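Local structure of teicoplanin pseudoaglycone deacetylases Orf2 (Actinoplanes teichomyceticus, 3DFF) at residues Ile99-Lys102 with Trp108-Ala111; Glu217-Lys222 with Gly258-Thr263. The protein probably removes an acetyl group from a sugar of the teicoplanin pseudoaglycone by zinc-dependent hydrolysis, as a member of the PIG-L family of deacetylases. All blocks are in the same frame, centred on the assembly; numbering follows the deposited sequence.

Contact 1: Ile99-Lys102 with Trp108-Ala111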
loop_
_atom_site.group_PDB
_atom_site.type_symbol
_atom_site.label_atom_id
_atom_site.label_comp_id
_atom_site.label_asym_id
_atom_site.label_seq_id
_atom_site.Cartn_x
_atom_site.Cartn_y
_atom_site.Cartn_z
ATOM N N ILE A 99 12.728 -0.366 -6.035
ATOM C CA ILE A 99 13.712 -1.195 -6.765
ATOM C C ILE A 99 14.147 -0.612 -8.102
ATOM O O ILE A 99 15.084 -1.120 -8.739
ATOM C CB ILE A 99 13.260 -2.662 -6.954
ATOM C CG1 ILE A 99 11.917 -2.734 -7.718
ATOM C CG2 ILE A 99 13.194 -3.359 -5.621
ATOM C CD1 ILE A 99 11.571 -4.184 -8.204
ATOM N N TYR A 100 13.477 0.451 -8.543
ATOM C CA TYR A 100 13.813 1.043 -9.826
ATOM C C TYR A 100 14.437 2.423 -9.687
ATOM O O TYR A 100 14.876 2.980 -10.699
ATOM C CB TYR A 100 12.576 1.157 -10.737
ATOM C CG TYR A 100 11.833 -0.147 -10.945
ATOM C CD1 TYR A 100 12.488 -1.292 -11.471
ATOM C CD2 TYR A 100 10.480 -0.255 -10.617
ATOM C CE1 TYR A 100 11.804 -2.482 -11.664
ATOM C CE2 TYR A 100 9.786 -1.461 -10.811
ATOM C CZ TYR A 100 10.455 -2.562 -11.327
ATOM O OH TYR A 100 9.760 -3.751 -11.491
ATOM N N ARG A 101 14.438 2.977 -8.471
ATOM C CA ARG A 101 14.891 4.359 -8.295
ATOM C C ARG A 101 16.409 4.446 -8.197
ATOM O O ARG A 101 17.071 3.512 -7.760
ATOM C CB ARG A 101 14.255 5.019 -7.065
ATOM C CG ARG A 101 12.728 5.178 -7.185
ATOM C CD ARG A 101 12.214 6.322 -6.289
ATOM N NE ARG A 101 12.434 6.154 -4.851
ATOM C CZ ARG A 101 11.646 5.434 -4.057
ATOM N NH1 ARG A 101 10.629 4.759 -4.564
ATOM N NH2 ARG A 101 11.889 5.355 -2.764
ATOM N N LYS A 102 16.941 5.603 -8.600
ATOM C CA LYS A 102 18.356 5.919 -8.459
ATOM C C LYS A 102 18.594 7.065 -7.476
ATOM O O LYS A 102 17.693 7.884 -7.238
ATOM C CB LYS A 102 18.940 6.310 -9.799
ATOM C CG LYS A 102 19.154 5.120 -10.713
ATOM C CD LYS A 102 19.809 5.553 -11.998
ATOM C CE LYS A 102 20.093 4.372 -12.899
ATOM N NZ LYS A 102 20.697 4.835 -14.178
ATOM N N TRP A 108 22.028 2.890 -7.706
ATOM C CA TRP A 108 20.667 2.429 -7.414
ATOM C C TRP A 108 20.332 2.726 -5.969
ATOM O O TRP A 108 21.200 2.670 -5.084
ATOM C CB TRP A 108 20.568 0.921 -7.616
ATOM C CG TRP A 108 20.774 0.500 -9.040
ATOM C CD1 TRP A 108 21.851 -0.188 -9.541
ATOM C CD2 TRP A 108 19.899 0.740 -10.146
ATOM N NE1 TRP A 108 21.691 -0.387 -10.887
ATOM C CE2 TRP A 108 20.502 0.166 -11.286
ATOM C CE3 TRP A 108 18.653 1.373 -10.284
ATOM C CZ2 TRP A 108 19.900 0.201 -12.544
ATOM C CZ3 TRP A 108 18.061 1.429 -11.538
ATOM C CH2 TRP A 108 18.691 0.837 -12.659
ATOM N N LEU A 109 19.062 2.999 -5.701
ATOM C CA LEU A 109 18.616 3.186 -4.333
ATOM C C LEU A 109 18.747 1.884 -3.520
ATOM O O LEU A 109 19.221 1.880 -2.376
ATOM C CB LEU A 109 17.157 3.656 -4.334
ATOM C CG LEU A 109 16.481 3.732 -2.969
ATOM C CD1 LEU A 109 17.163 4.704 -2.022
ATOM C CD2 LEU A 109 15.053 4.161 -3.192
ATOM N N THR A 110 18.292 0.779 -4.112
ATOM C CA THR A 110 18.244 -0.507 -3.407
ATOM C C THR A 110 19.291 -1.461 -3.996
ATOM O O THR A 110 19.508 -1.502 -5.203
ATOM C CB THR A 110 16.837 -1.151 -3.500
ATOM O OG1 THR A 110 16.560 -1.417 -4.859
ATOM C CG2 THR A 110 15.772 -0.197 -2.984
ATOM N N ALA A 111 19.941 -2.222 -3.124
ATOM C CA ALA A 111 21.012 -3.112 -3.553
ATOM C C ALA A 111 20.839 -4.490 -2.955
ATOM O O ALA A 111 20.344 -4.616 -1.844
ATOM C CB ALA A 111 22.359 -2.541 -3.153
HETATM O O HOH W 1 17.584 -1.704 -7.150
HETATM O O HOH W 2 16.779 0.891 -6.710
#

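Contact 2: Glu217-Lys222 with Gly258-Thr263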
loop_
_atom_site.group_PDB
_atom_site.type_symbol
_atom_site.label_atom_id
_atom_site.label_comp_id
_atom_site.label_asym_id
_atom_site.label_seq_id
_atom_site.Cartn_x
_atom_site.Cartn_y
_atom_site.Cartn_z
ATOM N N GLU A 217 -19.169 -12.957 2.646
ATOM C CA GLU A 217 -19.119 -12.727 1.200
ATOM C C GLU A 217 -18.008 -11.741 0.834
ATOM O O GLU A 217 -17.338 -11.901 -0.198
ATOM C CB GLU A 217 -20.479 -12.222 0.691
ATOM C CG GLU A 217 -21.581 -13.295 0.654
ATOM C CD GLU A 217 -22.089 -13.699 2.035
ATOM O OE1 GLU A 217 -22.100 -12.847 2.955
ATOM O OE2 GLU A 217 -22.487 -14.878 2.194
HETATM N N MSE A 218 -17.823 -10.736 1.689
HETATM C CA MSE A 218 -16.780 -9.717 1.512
HETATM C C MSE A 218 -15.393 -10.291 1.766
HETATM O O MSE A 218 -14.433 -9.925 1.088
HETATM C CB MSE A 218 -17.004 -8.532 2.444
HETATM C CG MSE A 218 -18.315 -7.767 2.249
HETATM SE SE MSE A 218 -18.547 -7.062 0.441
HETATM C CE MSE A 218 -19.661 -8.482 -0.317
ATOM N N ARG A 219 -15.275 -11.165 2.766
ATOM C CA ARG A 219 -14.003 -11.832 3.006
ATOM C C ARG A 219 -13.638 -12.662 1.785
ATOM O O ARG A 219 -12.490 -12.643 1.335
ATOM C CB ARG A 219 -14.057 -12.715 4.262
ATOM C CG ARG A 219 -12.811 -13.585 4.449
ATOM C CD ARG A 219 -13.026 -14.694 5.481
ATOM N NE ARG A 219 -12.034 -15.770 5.382
ATOM C CZ ARG A 219 -12.071 -16.793 4.521
ATOM N NH1 ARG A 219 -13.042 -16.907 3.616
ATOM N NH2 ARG A 219 -11.103 -17.701 4.538
ATOM N N SER A 220 -14.614 -13.399 1.254
ATOM C CA SER A 220 -14.372 -14.244 0.105
ATOM C C SER A 220 -13.923 -13.376 -1.076
ATOM O O SER A 220 -12.990 -13.730 -1.794
ATOM C CB SER A 220 -15.635 -15.043 -0.252
ATOM O OG SER A 220 -15.385 -15.914 -1.339
ATOM N N GLN A 221 -14.584 -12.236 -1.241
ATOM C CA GLN A 221 -14.322 -11.353 -2.374
ATOM C C GLN A 221 -12.915 -10.779 -2.254
ATOM O O GLN A 221 -12.139 -10.823 -3.211
ATOM C CB GLN A 221 -15.364 -10.245 -2.417
ATOM C CG GLN A 221 -15.366 -9.454 -3.705
ATOM C CD GLN A 221 -16.467 -8.427 -3.733
ATOM O OE1 GLN A 221 -17.184 -8.222 -2.739
ATOM N NE2 GLN A 221 -16.628 -7.772 -4.881
ATOM N N LYS A 222 -12.585 -10.287 -1.063
ATOM C CA LYS A 222 -11.232 -9.807 -0.773
ATOM C C LYS A 222 -10.190 -10.873 -1.119
ATOM O O LYS A 222 -9.242 -10.612 -1.855
ATOM C CB LYS A 222 -11.086 -9.435 0.699
ATOM C CG LYS A 222 -9.656 -8.921 1.042
ATOM C CD LYS A 222 -9.455 -8.741 2.552
ATOM C CE LYS A 222 -7.996 -8.387 2.857
ATOM N NZ LYS A 222 -7.803 -7.811 4.228
ATOM N N GLY A 258 -16.232 -12.382 16.627
ATOM C CA GLY A 258 -16.555 -11.719 15.371
ATOM C C GLY A 258 -16.294 -12.561 14.141
ATOM O O GLY A 258 -15.966 -13.749 14.228
ATOM N N GLY A 259 -16.472 -11.944 12.983
ATOM C CA GLY A 259 -16.116 -12.571 11.721
ATOM C C GLY A 259 -14.849 -11.902 11.240
ATOM O O GLY A 259 -14.027 -11.449 12.050
ATOM N N TYR A 260 -14.692 -11.824 9.926
ATOM C CA TYR A 260 -13.509 -11.180 9.371
ATOM C C TYR A 260 -13.588 -9.663 9.562
ATOM O O TYR A 260 -14.677 -9.092 9.708
ATOM C CB TYR A 260 -13.323 -11.560 7.898
ATOM C CG TYR A 260 -11.980 -11.127 7.376
ATOM C CD1 TYR A 260 -10.808 -11.778 7.783
ATOM C CD2 TYR A 260 -11.876 -10.023 6.534
ATOM C CE1 TYR A 260 -9.573 -11.363 7.335
ATOM C CE2 TYR A 260 -10.636 -9.598 6.072
ATOM C CZ TYR A 260 -9.495 -10.271 6.488
ATOM O OH TYR A 260 -8.263 -9.868 6.059
ATOM N N GLY A 261 -12.436 -8.993 9.563
ATOM C CA GLY A 261 -12.427 -7.562 9.735
ATOM C C GLY A 261 -11.054 -6.980 9.441
ATOM O O GLY A 261 -10.080 -7.718 9.305
ATOM N N GLU A 262 -11.005 -5.656 9.355
ATOM C CA GLU A 262 -9.774 -4.930 9.085
ATOM C C GLU A 262 -9.666 -3.776 10.060
ATOM O O GLU A 262 -10.666 -3.097 10.347
ATOM C CB GLU A 262 -9.778 -4.417 7.641
ATOM C CG GLU A 262 -9.628 -5.524 6.601
ATOM C CD GLU A 262 -10.094 -5.148 5.200
ATOM O OE1 GLU A 262 -9.693 -5.857 4.254
ATOM O OE2 GLU A 262 -10.890 -4.185 5.049
ATOM N N THR A 263 -8.453 -3.570 10.578
ATOM C CA THR A 263 -8.165 -2.498 11.522
ATOM C C THR A 263 -7.741 -1.218 10.795
ATOM O O THR A 263 -6.845 -1.258 9.939
ATOM C CB THR A 263 -7.083 -2.955 12.517
ATOM O OG1 THR A 263 -7.576 -4.098 13.241
ATOM C CG2 THR A 263 -6.722 -1.866 13.509
#

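Contact 1: Ile99-Lys102 with Trp108-Ala111
The backbones of Lys102 and Trp108 form a single beta bridge, with their CA atoms 4.3 Å apart. Beside it Leu109 N donates a nearly straight hydrogen bond (170°) to Arg101 O at 2.9 Å. Further back the two chains spread, and water fills in: one molecule lies between Arg101 O and Thr110 N, accepting from the latter, while another sits among Ile99 O, Thr110 O and Thr110 OG1. Thr110 OG1 also rests 3.4 Å from Ile99 CA.

Trp108 is approached in two ways. The straight chain of Lys102 runs over one face of the indole, its CE 4.0 Å from the centroid of the six-membered ring in a CH-pi contact; NZ lies farther out, so any cation-pi attraction is weak. At the edge of the indole, in its plane, sit two carbonyl oxygens, Arg101 O and Tyr100 O. Of these, Tyr100 O is 3.6 Å from Trp108 CZ3.

Arg101 and Leu109 run alongside each other in the same direction. Leu109 sends CG anti to its backbone N (chi1 173°), and its CD2 comes obliquely to the guanidinium, 3.4 Å from Arg101 NH2. A bend at chi3 turns that guanidinium so that NH1 bonds to Leu96 O and forms a salt bridge with Asp163.

Strand 110-111 pairs antiparallel with 120-121, and the bonds of Leu109 and Ala111 to Asn122 and Ala120 hold it there. Asp163 is seen to bind zinc in this protein, though not in this chain; through Arg101, whose side chain is about 11 Å from the bound zinc, the loop thus reaches the second shell of the PIG-L metal centre.

Contact 2: Glu217-Lys222 with Gly258-Thr263
Tyr260 and Lys222 meet with their side chains crossing at about a right angle, and the amine comes to the tyrosine at its edge: NZ lies in the ring plane and donates a hydrogen bond to Tyr260 OH at 2.8 Å. Glu262, two residues after Tyr260 on the same segment, comes from the direction opposite to the lysine. Its OE1 takes a second N-H of the same amine at 2.7 Å, a salt bridge that uses the anti lone pair, the one turned away from OE2. The lysine gets there by full extension. CG is anti to the backbone N (chi1 180°) and every later torsion is close to 180°, which carries NZ straight out from helix 216-226; on the way CD passes 3.8 Å from Tyr260 CE2.

One turn back toward the start of the helix, Arg219 uses its aliphatic part. Its CG lies over one face of the Tyr260 ring, 3.9 Å from CG of the tyrosine, and CB is equally close to Tyr260 CB. The chain is extended as far as NE and crosses the tyrosine at about a right angle, with the guanidinium turned 82° from the ring plane. The charged end leads away from the ring, and NE makes a salt bridge with Asp248. Phe223, from the same helix, meets the Tyr260 ring edge-to-face.

The buried amine has a further acceptor in Leu22 O, and Glu262 is held in turn by Ala26 N at OE1 and Gly27 N at OE2, both on helix 19-33. With its charge compensated and three acceptors around it, Lys222 is probably protonated and kept in one position, joining helix 216-226, helix 19-33 and the loop that leads into strand 263-269.

Overall arrangement
The two contacts lie on opposite sides of the chain's centre, their own centres about 36 Å apart, and have no element in common. Contact 1 is local, with five residues between its segments, and partly buried: backbone pairing, ordered water and a lysine lying on an indole join a loop to a short strand. Contact 2 brings together segments with 35 residues between them and is more deeply buried; it depends on side chains, with a compensated charge between a helix and the approach to a strand of the main sheet. Its main salt bridge lies within the contact itself, whereas that of contact 1 runs outward, to a residue near the metal centre.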